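Local atomic coordinates of aldo-keto reductase family 1, member B4 (Aldose reductase) (Schistosoma japonicum, PDB entry 4HBK), a protein that probably reduces aldehydes and related carbonyl compounds to alcohols with NADPH, as an aldose reductase. Residues 55-58 with 59-62; 157-160 with 161-165; 172-175 with 176-180; 226-229 with 230-234; 314-317 with 318-322. All blocks are in the same frame, centred on the assembly; numbering follows the deposited sequence.

Contact 1: residues 55-58 with 59-62; sequences NSPP and GEVG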
loop_
_atom_site.group_PDB
_atom_site.type_symbol
_atom_site.label_atom_id
_atom_site.label_comp_id
_atom_site.label_asym_id
_atom_site.label_seq_id
_atom_site.Cartn_x
_atom_site.Cartn_y
_atom_site.Cartn_z
ATOM N N ASN A 55 4.668 -6.543 10.175
ATOM C CA ASN A 55 5.439 -7.458 10.995
ATOM C C ASN A 55 4.828 -7.564 12.392
ATOM O O ASN A 55 5.445 -7.171 13.384
ATOM C CB ASN A 55 6.897 -6.996 11.085
ATOM C CG ASN A 55 7.837 -8.110 11.524
ATOM O OD1 ASN A 55 9.041 -8.050 11.276
ATOM N ND2 ASN A 55 7.285 -9.143 12.163
ATOM N N SER A 56 3.610 -8.095 12.450
ATOM C CA SER A 56 2.892 -8.302 13.701
ATOM C C SER A 56 3.355 -9.586 14.381
ATOM O O SER A 56 3.967 -10.449 13.741
ATOM C CB SER A 56 1.393 -8.383 13.423
ATOM O OG SER A 56 1.130 -9.366 12.440
ATOM N N PRO A 57 3.051 -9.723 15.683
ATOM C CA PRO A 57 3.427 -10.897 16.482
ATOM C C PRO A 57 3.043 -12.192 15.777
ATOM O O PRO A 57 2.042 -12.208 15.067
ATOM C CB PRO A 57 2.599 -10.726 17.756
ATOM C CG PRO A 57 2.410 -9.248 17.880
ATOM C CD PRO A 57 2.258 -8.756 16.464
ATOM N N PRO A 58 3.812 -13.270 15.999
ATOM C CA PRO A 58 3.700 -14.517 15.230
ATOM C C PRO A 58 2.303 -15.140 15.306
ATOM O O PRO A 58 1.724 -15.224 16.395
ATOM C CB PRO A 58 4.732 -15.446 15.899
ATOM C CG PRO A 58 5.623 -14.543 16.701
ATOM C CD PRO A 58 4.756 -13.395 17.122
ATOM N N GLY A 59 1.777 -15.576 14.161
ATOM C CA GLY A 59 0.478 -16.227 14.129
ATOM C C GLY A 59 -0.678 -15.253 14.021
ATOM O O GLY A 59 -1.812 -15.638 13.718
ATOM N N GLU A 60 -0.408 -13.977 14.255
ATOM C CA GLU A 60 -1.470 -12.981 14.158
ATOM C C GLU A 60 -1.873 -12.703 12.699
ATOM O O GLU A 60 -3.066 -12.597 12.392
ATOM C CB GLU A 60 -1.080 -11.696 14.889
ATOM C CG GLU A 60 -0.993 -11.855 16.409
ATOM C CD GLU A 60 -2.359 -12.019 17.042
ATOM O OE1 GLU A 60 -2.533 -12.929 17.877
ATOM O OE2 GLU A 60 -3.268 -11.233 16.699
ATOM N N VAL A 61 -0.895 -12.601 11.795
ATOM C CA VAL A 61 -1.221 -12.282 10.409
ATOM C C VAL A 61 -2.034 -13.382 9.719
ATOM O O VAL A 61 -2.983 -13.096 8.981
ATOM C CB VAL A 61 0.019 -11.905 9.553
ATOM C CG1 VAL A 61 0.855 -13.135 9.222
ATOM C CG2 VAL A 61 -0.431 -11.231 8.270
ATOM N N GLY A 62 -1.678 -14.637 9.971
ATOM C CA GLY A 62 -2.388 -15.752 9.372
ATOM C C GLY A 62 -3.857 -15.710 9.743
ATOM O O GLY A 62 -4.751 -15.863 8.895
HETATM O O HOH W 1 1.778 -12.278 12.589
#

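Contact 2: residues 157-160 with 161-165; sequences PTDS and NGQLC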
loop_
_atom_site.group_PDB
_atom_site.type_symbol
_atom_site.label_atom_id
_atom_site.label_comp_id
_atom_site.label_asym_id
_atom_site.label_seq_id
_atom_site.Cartn_x
_atom_site.Cartn_y
_atom_site.Cartn_z
ATOM N N PRO A 157 20.711 -2.989 5.654
ATOM C CA PRO A 157 22.170 -3.080 5.806
ATOM C C PRO A 157 22.665 -1.875 6.588
ATOM O O PRO A 157 22.312 -0.749 6.231
ATOM C CB PRO A 157 22.699 -3.005 4.368
ATOM C CG PRO A 157 21.509 -3.114 3.470
ATOM C CD PRO A 157 20.290 -2.771 4.260
ATOM N N THR A 158 23.474 -2.091 7.621
ATOM C CA THR A 158 23.834 -1.000 8.528
ATOM C C THR A 158 25.331 -0.963 8.869
ATOM O O THR A 158 25.964 -2.001 8.987
ATOM C CB THR A 158 22.994 -1.084 9.838
ATOM O OG1 THR A 158 21.590 -1.084 9.526
ATOM C CG2 THR A 158 23.302 0.090 10.758
ATOM N N ASP A 159 25.880 0.243 9.017
ATOM C CA ASP A 159 27.255 0.468 9.475
ATOM C C ASP A 159 27.450 -0.029 10.884
ATOM O O ASP A 159 26.567 -0.645 11.467
ATOM C CB ASP A 159 27.550 1.968 9.555
ATOM C CG ASP A 159 28.096 2.522 8.281
ATOM O OD1 ASP A 159 28.673 1.739 7.496
ATOM O OD2 ASP A 159 27.961 3.748 8.071
ATOM N N SER A 160 28.614 0.289 11.438
ATOM C CA SER A 160 28.821 0.224 12.880
ATOM C C SER A 160 28.797 1.655 13.435
ATOM O O SER A 160 29.152 1.895 14.588
ATOM C CB SER A 160 30.130 -0.498 13.225
ATOM O OG SER A 160 31.228 0.052 12.514
ATOM N N ASN A 161 28.400 2.598 12.581
ATOM C CA ASN A 161 28.020 3.942 13.003
ATOM C C ASN A 161 26.503 3.965 13.109
ATOM O O ASN A 161 25.899 4.995 13.417
ATOM C CB ASN A 161 28.457 4.980 11.957
ATOM C CG ASN A 161 29.254 6.131 12.561
ATOM O OD1 ASN A 161 30.488 6.126 12.527
ATOM N ND2 ASN A 161 28.553 7.127 13.110
ATOM N N GLY A 162 25.887 2.822 12.822
ATOM C CA GLY A 162 24.437 2.733 12.759
ATOM C C GLY A 162 23.818 3.360 11.512
ATOM O O GLY A 162 22.602 3.515 11.438
ATOM N N GLN A 163 24.651 3.720 10.539
ATOM C CA GLN A 163 24.177 4.308 9.288
ATOM C C GLN A 163 23.732 3.217 8.334
ATOM O O GLN A 163 24.341 2.150 8.278
ATOM C CB GLN A 163 25.289 5.106 8.603
ATOM C CG GLN A 163 25.915 6.185 9.451
ATOM C CD GLN A 163 25.140 7.474 9.400
ATOM O OE1 GLN A 163 24.246 7.712 10.216
ATOM N NE2 GLN A 163 25.477 8.324 8.435
ATOM N N LEU A 164 22.687 3.502 7.565
ATOM C CA LEU A 164 22.213 2.591 6.534
ATOM C C LEU A 164 23.237 2.516 5.391
ATOM O O LEU A 164 23.888 3.508 5.067
ATOM C CB LEU A 164 20.851 3.073 6.028
ATOM C CG LEU A 164 19.618 2.185 6.234
ATOM C CD1 LEU A 164 19.696 1.396 7.498
ATOM C CD2 LEU A 164 18.313 2.997 6.180
ATOM N N CYS A 165 23.410 1.334 4.809
ATOM C CA CYS A 165 24.299 1.186 3.659
ATOM C C CYS A 165 23.498 1.437 2.383
ATOM O O CYS A 165 22.782 0.561 1.906
ATOM C CB CYS A 165 24.936 -0.212 3.633
ATOM S SG CYS A 165 26.058 -0.568 5.039
#

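Contact 3: residues 172-175 with 176-180; sequences EDTW and KEMEK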
loop_
_atom_site.group_PDB
_atom_site.type_symbol
_atom_site.label_atom_id
_atom_site.label_comp_id
_atom_site.label_asym_id
_atom_site.label_seq_id
_atom_site.Cartn_x
_atom_site.Cartn_y
_atom_site.Cartn_z
ATOM N N GLU A 172 14.456 4.195 -13.324
ATOM C CA GLU A 172 14.007 3.662 -14.610
ATOM C C GLU A 172 14.604 2.294 -14.918
ATOM O O GLU A 172 13.997 1.498 -15.642
ATOM C CB GLU A 172 14.259 4.649 -15.763
ATOM C CG GLU A 172 15.711 5.101 -15.944
ATOM C CD GLU A 172 16.089 6.304 -15.070
ATOM O OE1 GLU A 172 15.417 6.552 -14.046
ATOM O OE2 GLU A 172 17.066 7.011 -15.415
ATOM N N ASP A 173 15.777 2.008 -14.351
ATOM C CA ASP A 173 16.412 0.706 -14.539
ATOM C C ASP A 173 15.694 -0.394 -13.756
ATOM O O ASP A 173 15.498 -1.501 -14.264
ATOM C CB ASP A 173 17.889 0.749 -14.132
ATOM C CG ASP A 173 18.720 1.680 -15.010
ATOM O OD1 ASP A 173 18.199 2.225 -16.010
ATOM O OD2 ASP A 173 19.910 1.860 -14.693
ATOM N N THR A 174 15.319 -0.106 -12.513
ATOM C CA THR A 174 14.538 -1.071 -11.749
ATOM C C THR A 174 13.204 -1.277 -12.458
ATOM O O THR A 174 12.725 -2.404 -12.591
ATOM C CB THR A 174 14.289 -0.610 -10.319
ATOM O OG1 THR A 174 15.547 -0.375 -9.673
ATOM C CG2 THR A 174 13.521 -1.678 -9.534
ATOM N N TRP A 175 12.624 -0.187 -12.951
ATOM C CA TRP A 175 11.315 -0.270 -13.573
ATOM C C TRP A 175 11.326 -1.170 -14.800
ATOM O O TRP A 175 10.357 -1.887 -15.051
ATOM C CB TRP A 175 10.781 1.116 -13.935
ATOM C CG TRP A 175 9.356 1.092 -14.380
ATOM C CD1 TRP A 175 8.894 1.159 -15.664
ATOM C CD2 TRP A 175 8.196 0.990 -13.539
ATOM N NE1 TRP A 175 7.517 1.109 -15.674
ATOM C CE2 TRP A 175 7.067 1.012 -14.390
ATOM C CE3 TRP A 175 8.004 0.885 -12.159
ATOM C CZ2 TRP A 175 5.765 0.929 -13.893
ATOM C CZ3 TRP A 175 6.717 0.807 -11.675
ATOM C CH2 TRP A 175 5.611 0.823 -12.538
ATOM N N LYS A 176 12.411 -1.129 -15.567
ATOM C CA LYS A 176 12.505 -1.988 -16.743
ATOM C C LYS A 176 12.318 -3.451 -16.349
ATOM O O LYS A 176 11.626 -4.197 -17.042
ATOM C CB LYS A 176 13.828 -1.792 -17.494
ATOM C CG LYS A 176 13.795 -0.639 -18.468
ATOM C CD LYS A 176 14.700 -0.891 -19.679
ATOM C CE LYS A 176 16.123 -0.451 -19.405
ATOM N NZ LYS A 176 16.150 0.966 -18.926
ATOM N N GLU A 177 12.925 -3.856 -15.239
ATOM C CA GLU A 177 12.764 -5.229 -14.773
ATOM C C GLU A 177 11.347 -5.491 -14.281
ATOM O O GLU A 177 10.834 -6.603 -14.416
ATOM C CB GLU A 177 13.771 -5.564 -13.673
ATOM C CG GLU A 177 15.158 -5.847 -14.189
ATOM C CD GLU A 177 15.168 -6.965 -15.214
ATOM O OE1 GLU A 177 15.710 -6.732 -16.307
ATOM O OE2 GLU A 177 14.630 -8.066 -14.931
ATOM N N MET A 178 10.716 -4.474 -13.704
ATOM C CA MET A 178 9.337 -4.620 -13.242
ATOM C C MET A 178 8.461 -4.880 -14.460
ATOM O O MET A 178 7.502 -5.655 -14.408
ATOM C CB MET A 178 8.850 -3.364 -12.513
ATOM C CG MET A 178 9.596 -3.043 -11.218
ATOM S SD MET A 178 9.166 -4.158 -9.877
ATOM C CE MET A 178 7.527 -3.558 -9.462
ATOM N N GLU A 179 8.799 -4.227 -15.560
ATOM C CA GLU A 179 7.992 -4.323 -16.764
ATOM C C GLU A 179 8.044 -5.730 -17.314
ATOM O O GLU A 179 7.047 -6.240 -17.831
ATOM C CB GLU A 179 8.476 -3.323 -17.803
ATOM C CG GLU A 179 8.187 -1.904 -17.406
ATOM C CD GLU A 179 8.664 -0.912 -18.430
ATOM O OE1 GLU A 179 9.717 -1.163 -19.064
ATOM O OE2 GLU A 179 7.978 0.121 -18.603
ATOM N N LYS A 180 9.205 -6.364 -17.183
ATOM C CA LYS A 180 9.378 -7.721 -17.681
ATOM C C LYS A 180 8.510 -8.703 -16.907
ATOM O O LYS A 180 8.054 -9.704 -17.453
ATOM C CB LYS A 180 10.841 -8.148 -17.595
ATOM C CG LYS A 180 11.758 -7.461 -18.576
ATOM C CD LYS A 180 13.166 -8.022 -18.443
ATOM C CE LYS A 180 14.149 -7.268 -19.317
ATOM N NZ LYS A 180 15.563 -7.584 -18.927
#

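Contact 4: residues 226-229 with 230-234; sequences KLVE and YAQSV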
loop_
_atom_site.group_PDB
_atom_site.type_symbol
_atom_site.label_atom_id
_atom_site.label_comp_id
_atom_site.label_asym_id
_atom_site.label_seq_id
_atom_site.Cartn_x
_atom_site.Cartn_y
_atom_site.Cartn_z
ATOM N N LYS A 226 -1.837 17.553 -2.756
ATOM C CA LYS A 226 -1.155 17.891 -4.002
ATOM C C LYS A 226 -0.637 16.672 -4.760
ATOM O O LYS A 226 -0.799 16.572 -5.977
ATOM C CB LYS A 226 -0.029 18.897 -3.759
ATOM C CG LYS A 226 -0.538 20.286 -3.418
ATOM C CD LYS A 226 0.600 21.280 -3.265
ATOM C CE LYS A 226 0.063 22.696 -3.142
ATOM N NZ LYS A 226 1.131 23.730 -3.247
ATOM N N LEU A 227 -0.016 15.751 -4.037
ATOM C CA LEU A 227 0.496 14.534 -4.637
ATOM C C LEU A 227 -0.647 13.665 -5.144
ATOM O O LEU A 227 -0.576 13.113 -6.238
ATOM C CB LEU A 227 1.332 13.758 -3.621
ATOM C CG LEU A 227 1.949 12.476 -4.176
ATOM C CD1 LEU A 227 2.702 12.793 -5.472
ATOM C CD2 LEU A 227 2.860 11.806 -3.134
ATOM N N VAL A 228 -1.704 13.539 -4.348
ATOM C CA VAL A 228 -2.835 12.714 -4.752
ATOM C C VAL A 228 -3.473 13.274 -6.015
ATOM O O VAL A 228 -3.805 12.535 -6.945
ATOM C CB VAL A 228 -3.915 12.631 -3.667
ATOM C CG1 VAL A 228 -5.195 12.076 -4.273
ATOM C CG2 VAL A 228 -3.438 11.761 -2.483
ATOM N N GLU A 229 -3.642 14.590 -6.051
ATOM C CA GLU A 229 -4.247 15.210 -7.222
ATOM C C GLU A 229 -3.360 14.997 -8.441
ATOM O O GLU A 229 -3.847 14.671 -9.524
ATOM C CB GLU A 229 -4.508 16.696 -6.979
ATOM C CG GLU A 229 -5.666 16.950 -6.023
ATOM C CD GLU A 229 -5.985 18.431 -5.876
ATOM O OE1 GLU A 229 -7.103 18.754 -5.426
ATOM O OE2 GLU A 229 -5.121 19.276 -6.213
ATOM N N TYR A 230 -2.054 15.172 -8.259
ATOM C CA TYR A 230 -1.124 14.924 -9.343
ATOM C C TYR A 230 -1.224 13.493 -9.861
ATOM O O TYR A 230 -1.385 13.270 -11.057
ATOM C CB TYR A 230 0.316 15.187 -8.935
ATOM C CG TYR A 230 1.262 14.558 -9.936
ATOM C CD1 TYR A 230 1.464 15.134 -11.198
ATOM C CD2 TYR A 230 1.907 13.363 -9.648
ATOM C CE1 TYR A 230 2.310 14.545 -12.122
ATOM C CE2 TYR A 230 2.752 12.764 -10.567
ATOM C CZ TYR A 230 2.953 13.357 -11.796
ATOM O OH TYR A 230 3.792 12.747 -12.701
ATOM N N ALA A 231 -1.115 12.518 -8.966
ATOM C CA ALA A 231 -1.136 11.128 -9.402
ATOM C C ALA A 231 -2.424 10.770 -10.165
ATOM O O ALA A 231 -2.370 10.130 -11.217
ATOM C CB ALA A 231 -0.891 10.169 -8.228
ATOM N N GLN A 232 -3.572 11.180 -9.640
ATOM C CA GLN A 232 -4.840 10.918 -10.320
ATOM C C GLN A 232 -4.894 11.644 -11.669
ATOM O O GLN A 232 -5.427 11.110 -12.633
ATOM C CB GLN A 232 -6.032 11.281 -9.421
ATOM C CG GLN A 232 -6.102 10.407 -8.160
ATOM C CD GLN A 232 -7.166 10.839 -7.156
ATOM O OE1 GLN A 232 -7.601 11.997 -7.135
ATOM N NE2 GLN A 232 -7.589 9.896 -6.311
ATOM N N SER A 233 -4.317 12.844 -11.742
ATOM C CA SER A 233 -4.319 13.598 -12.993
ATOM C C SER A 233 -3.595 12.848 -14.115
ATOM O O SER A 233 -3.977 12.957 -15.268
ATOM C CB SER A 233 -3.743 15.012 -12.804
ATOM O OG SER A 233 -2.326 15.022 -12.844
ATOM N N VAL A 234 -2.562 12.076 -13.782
ATOM C CA VAL A 234 -1.871 11.286 -14.803
ATOM C C VAL A 234 -2.382 9.848 -14.872
ATOM O O VAL A 234 -1.770 8.992 -15.500
ATOM C CB VAL A 234 -0.340 11.311 -14.640
ATOM C CG1 VAL A 234 0.182 12.715 -14.886
ATOM C CG2 VAL A 234 0.063 10.815 -13.256
#

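Contact 5: residues 314-317 with 318-322; sequences MHEL and NTESL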
loop_
_atom_site.group_PDB
_atom_site.type_symbol
_atom_site.label_atom_id
_atom_site.label_comp_id
_atom_site.label_asym_id
_atom_site.label_seq_id
_atom_site.Cartn_x
_atom_site.Cartn_y
_atom_site.Cartn_z
ATOM N N MET A 314 -16.669 16.642 4.771
ATOM C CA MET A 314 -15.396 16.416 4.103
ATOM C C MET A 314 -14.492 17.607 4.319
ATOM O O MET A 314 -13.323 17.447 4.684
ATOM C CB MET A 314 -15.591 16.150 2.605
ATOM C CG MET A 314 -16.246 14.804 2.312
ATOM S SD MET A 314 -15.195 13.390 2.740
ATOM C CE MET A 314 -13.933 13.547 1.472
ATOM N N HIS A 315 -15.036 18.803 4.106
ATOM C CA HIS A 315 -14.258 20.028 4.235
ATOM C C HIS A 315 -13.739 20.217 5.653
ATOM O O HIS A 315 -12.591 20.618 5.849
ATOM C CB HIS A 315 -15.093 21.244 3.817
ATOM C CG HIS A 315 -14.332 22.533 3.834
ATOM N ND1 HIS A 315 -14.510 23.492 4.810
ATOM C CD2 HIS A 315 -13.376 23.016 3.003
ATOM C CE1 HIS A 315 -13.708 24.515 4.571
ATOM N NE2 HIS A 315 -13.007 24.252 3.483
ATOM N N GLU A 316 -14.587 19.930 6.639
ATOM C CA GLU A 316 -14.212 20.085 8.036
ATOM C C GLU A 316 -13.001 19.233 8.378
ATOM O O GLU A 316 -12.046 19.718 8.981
ATOM C CB GLU A 316 -15.370 19.744 8.976
ATOM C CG GLU A 316 -15.021 19.997 10.433
ATOM C CD GLU A 316 -16.194 19.815 11.392
ATOM O OE1 GLU A 316 -17.095 18.993 11.114
ATOM O OE2 GLU A 316 -16.208 20.503 12.433
ATOM N N LEU A 317 -13.035 17.962 7.988
ATOM C CA LEU A 317 -11.903 17.074 8.238
ATOM C C LEU A 317 -10.624 17.636 7.623
ATOM O O LEU A 317 -9.573 17.631 8.258
ATOM C CB LEU A 317 -12.193 15.657 7.727
ATOM C CG LEU A 317 -13.290 14.909 8.502
ATOM C CD1 LEU A 317 -13.764 13.665 7.768
ATOM C CD2 LEU A 317 -12.799 14.548 9.882
ATOM N N ASN A 318 -10.717 18.145 6.397
ATOM C CA ASN A 318 -9.556 18.763 5.753
ATOM C C ASN A 318 -9.023 19.984 6.501
ATOM O O ASN A 318 -7.829 20.074 6.768
ATOM C CB ASN A 318 -9.845 19.104 4.292
ATOM C CG ASN A 318 -9.819 17.874 3.389
ATOM O OD1 ASN A 318 -8.886 17.064 3.446
ATOM N ND2 ASN A 318 -10.852 17.723 2.558
ATOM N N THR A 319 -9.903 20.910 6.865
ATOM C CA THR A 319 -9.449 22.125 7.544
ATOM C C THR A 319 -8.902 21.878 8.962
ATOM O O THR A 319 -8.089 22.663 9.462
ATOM C CB THR A 319 -10.527 23.237 7.548
ATOM O OG1 THR A 319 -11.609 22.868 8.408
ATOM C CG2 THR A 319 -11.059 23.461 6.150
ATOM N N GLU A 320 -9.330 20.785 9.594
ATOM C CA GLU A 320 -8.866 20.441 10.941
ATOM C C GLU A 320 -7.575 19.606 10.956
ATOM O O GLU A 320 -7.022 19.312 12.020
ATOM C CB GLU A 320 -9.963 19.700 11.714
ATOM C CG GLU A 320 -11.230 20.510 11.919
ATOM C CD GLU A 320 -11.015 21.719 12.812
ATOM O OE1 GLU A 320 -10.015 21.728 13.570
ATOM O OE2 GLU A 320 -11.847 22.655 12.750
ATOM N N SER A 321 -7.096 19.226 9.778
ATOM C CA SER A 321 -5.895 18.398 9.678
ATOM C C SER A 321 -4.673 19.055 10.331
ATOM O O SER A 321 -4.567 20.281 10.354
ATOM C CB SER A 321 -5.594 18.100 8.214
ATOM O OG SER A 321 -4.439 17.295 8.120
ATOM N N LEU A 322 -3.740 18.239 10.826
ATOM C CA LEU A 322 -2.561 18.753 11.541
ATOM C C LEU A 322 -1.601 19.695 10.784
ATOM O O LEU A 322 -1.239 20.736 11.334
ATOM C CB LEU A 322 -1.802 17.649 12.292
ATOM C CG LEU A 322 -2.182 17.567 13.776
ATOM C CD1 LEU A 322 -1.159 16.762 14.565
ATOM C CD2 LEU A 322 -2.332 18.965 14.376
#

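Contact 1: residues 55-58 with 59-62
Glu60 folds its aliphatic stem back over Pro57: CG lies 4.0 Å from Pro57 CB, while CB and CG both rest near the carbonyl oxygen of that proline. A chi1 of -68° holds CG beside Glu60's own backbone N, next to Pro57; the bend at chi2 only directs the carboxylate. Beneath it the backbone closes a type II beta turn from Pro57 to Glu60, with Glu60 N donating to Pro57 O at 3.1 Å. Gly59, the N-cap residue, takes the positive phi (86°) that this turn needs at its third position. On the inner side one water ties the turn to the first helical turn: it donates to Pro57 O, accepts from Val61 N at 2.8 Å, and hydrogen-bonds Ser56 OG at 3.0 Å. The hydroxyl therefore reaches Val61 N through the water. The Val61 side chain touches Asn84 and Ile88, and Val293 lies against Ser56 and Glu60. The arrangement is a beta turn leading from strand 51-52 into helix 60-71, the first strand-to-helix connection of the parallel (beta/alpha)8 barrel of aldo/keto reductases, with the side chain of Val61 about 8 Å from that of Tyr82, the predicted proton donor.

Contact 2: residues 157-160 with 161-165
Gln163 O receives the backbone N-H of Asp159 at 2.6 Å, a short and nearly straight bond. The same oxygen is approached by Thr158 CA in a CA-H...O contact of 3.2 Å, and Thr158 CG2 leans on it as well. A second backbone bond runs from Cys165 N to Pro157 O at 2.8 Å. Leu164 CA makes the matching CA-H...O contact with Pro157 O. Flanked by the two bonds, Thr158 and Leu164 form a non-hydrogen-bonded antiparallel pair, a single beta bridge.

The side chains divide along the loop. Near its base Pro157 CB packs on Cys165 CB at 3.7 Å, with Thr115 against the proline ring and Lys150 against the cysteine. Leu164 brings CD1 up to Thr158 OG1, and its side chain also touches Gln331 and Met332; the threonine hydroxyl itself bonds to Phe156 O. Farther out, the Asp159 carboxylate touches the Gln163 stem, OD2 sitting 3.0 Å from Gln163 CB, and the bend at Gln163 chi2 (-85°) carries the amide away from it. Ser160, Asn161 and Gly162 reverse the chain, Gly162 with a positive phi of 75°. Exposed at its tip and anchored at its base, this is a short antiparallel hairpin-like loop within the long connection between strand 138-143 and helix 171-183, which probably corresponds to loop A of aldo/keto reductases, at the C-terminal mouth of the (beta/alpha)8 barrel.

Contact 3: residues 172-175 with 176-180
Trp175 and Glu179, one turn apart on helix 171-183 of the (beta/alpha)8 barrel, cross at about a right angle. Glu179 OE2 lies at the indole edge, 3.1 Å from Trp175 NE1, and the ring and carboxylate planes are 60° apart. With CG anti to the backbone N (chi1 -171°), the indole projects outward, beside its own carbonyl carbon, where the extended Glu179 chain crosses its edge. Met178 joins from another side: its CB stands over one indole face near the rim, and its CG is 4.3 Å from Trp175 CE3. The next shell sets both polar groups: Trp175 NE1 donates to Ile209 O, and Glu179 OE2 accepts from the backbone N-H groups of Arg208 and Ile209, so these buried atoms are held by the loop after helix 197-206. Ile190 of strand 187-193 touches Trp175, Met178 and Glu179, and Ile143 of strand 138-143 adds to the inner wall. On the outer side Asp173 and Lys176 lie side by side in a long salt bridge, OD1 to NZ 3.8 Å. A closer one follows, where Lys180 NZ meets Glu177 OE1 on the syn side at 2.8 Å.

Contact 4: residues 226-229 with 230-234
Leu227 and Tyr230 touch along the packed flank of helix 225-233, with Leu227 CD1 4.3 Å from Tyr230 CD2, within the beta-alpha-beta unit formed with strands 213-217 and 237-241 of the (beta/alpha)8 barrel. A chi1 of 164° sets the tyrosine ring beside its own carbonyl carbon and sends it toward helix 197-206, where Ile200, Gln201 and Leu204 meet it. Val234 CG2, just beyond the helix end, stands 4.1 Å above one ring face, offset toward the rim. Leu227 meets Ile216 and Ala231 meets Leu214 and Val238, so the Ala231 methyl touches both strands that the helix connects. A backbone bond ties this buried pair together, Ala231 N to Leu227 O at 2.8 Å.

Val228 and Gln232 run side by side at the margin of this packing. Val228 CG1 lies 3.7 Å from Gln232 CD, against the flat amide of an extended chain, and Gln232 NE2 makes a weak hydrogen bond with Arg284 O. Val228 also contacts Ile218 and Arg284, so a nonpolar branch and an amide share this border.

The solvent side is looser. Glu229 is extended and exposed, and there the contact with the next turn is mostly backbone, through Ser233 N to Glu229 O. Lys226, also extended, sends NZ to a salt bridge with Glu343 near the chain terminus. At the helix end Tyr230 O accepts twice, from Val234 N at 3.2 Å and from Ser233 OG at 2.7 Å.

Contact 5: residues 314-317 with 318-322
His315 lays one ring face against the methyl of Thr319 a turn later. Thr319 CG2 is 3.5 Å from the ring centroid, 24° off its normal and displaced toward the CE1-NE2 rim, a CH-pi contact between two side chains on the exposed side of the helix. The first torsion of His315 places the ring opposite its own backbone N, on the side where the next turn brings up Thr319. Thr319 splits its branches: as CG2 goes to the imidazole, OG1 turns back and donates to Glu316 O at 3.2 Å. That carbonyl is gripped a second time by Glu320 N at 3.0 Å, nearly on the line of the C=O bond, whereas the hydroxyl comes at it from the side, with a C=O...OG1 angle of 114°.

These residues form the last turns of helix 311-319, a helix of the C-terminal part of the chain packed on the outside of the (beta/alpha)8 barrel. Its inner side is largely nonpolar: Leu317 rests on Val262 and Ile265 of helix 260-269 and on Tyr280, and Met314 meets Tyr280 and Gln283.

Glu316 and Glu320 pass each other at an angle, touching only through their stems, CG to CG 4.1 Å. Their carboxylate planes are 67° apart, and Glu316 OE2 and Glu320 OE2 are kept 4.9 Å apart. Asn318 OD1 bonds to Tyr280 OH, and Ser321 OG bonds to Ala220 O as the chain leaves the helix.

How the contacts relate
All five contacts are local, and none touches another. Contacts 3 and 4 sit on helices packed against strands of the barrel, and each mixes a buried aromatic or aliphatic flank with a charged outer side; their centres are about 22 Å apart. Contact 5, about 19 Å from contact 4 between centres, is also helical but lies at the surface, where a CH-pi pair and two neighbouring glutamates lie on the exposed side and only Leu317 is buried. Contacts 1 and 2 belong to loops: a water-bridged turn entering a helix, partly buried, and an exposed antiparallel bridge. Contacts 1 and 3 come nearest to the predicted active-site residues, while 2, 4 and 5 lie away from them.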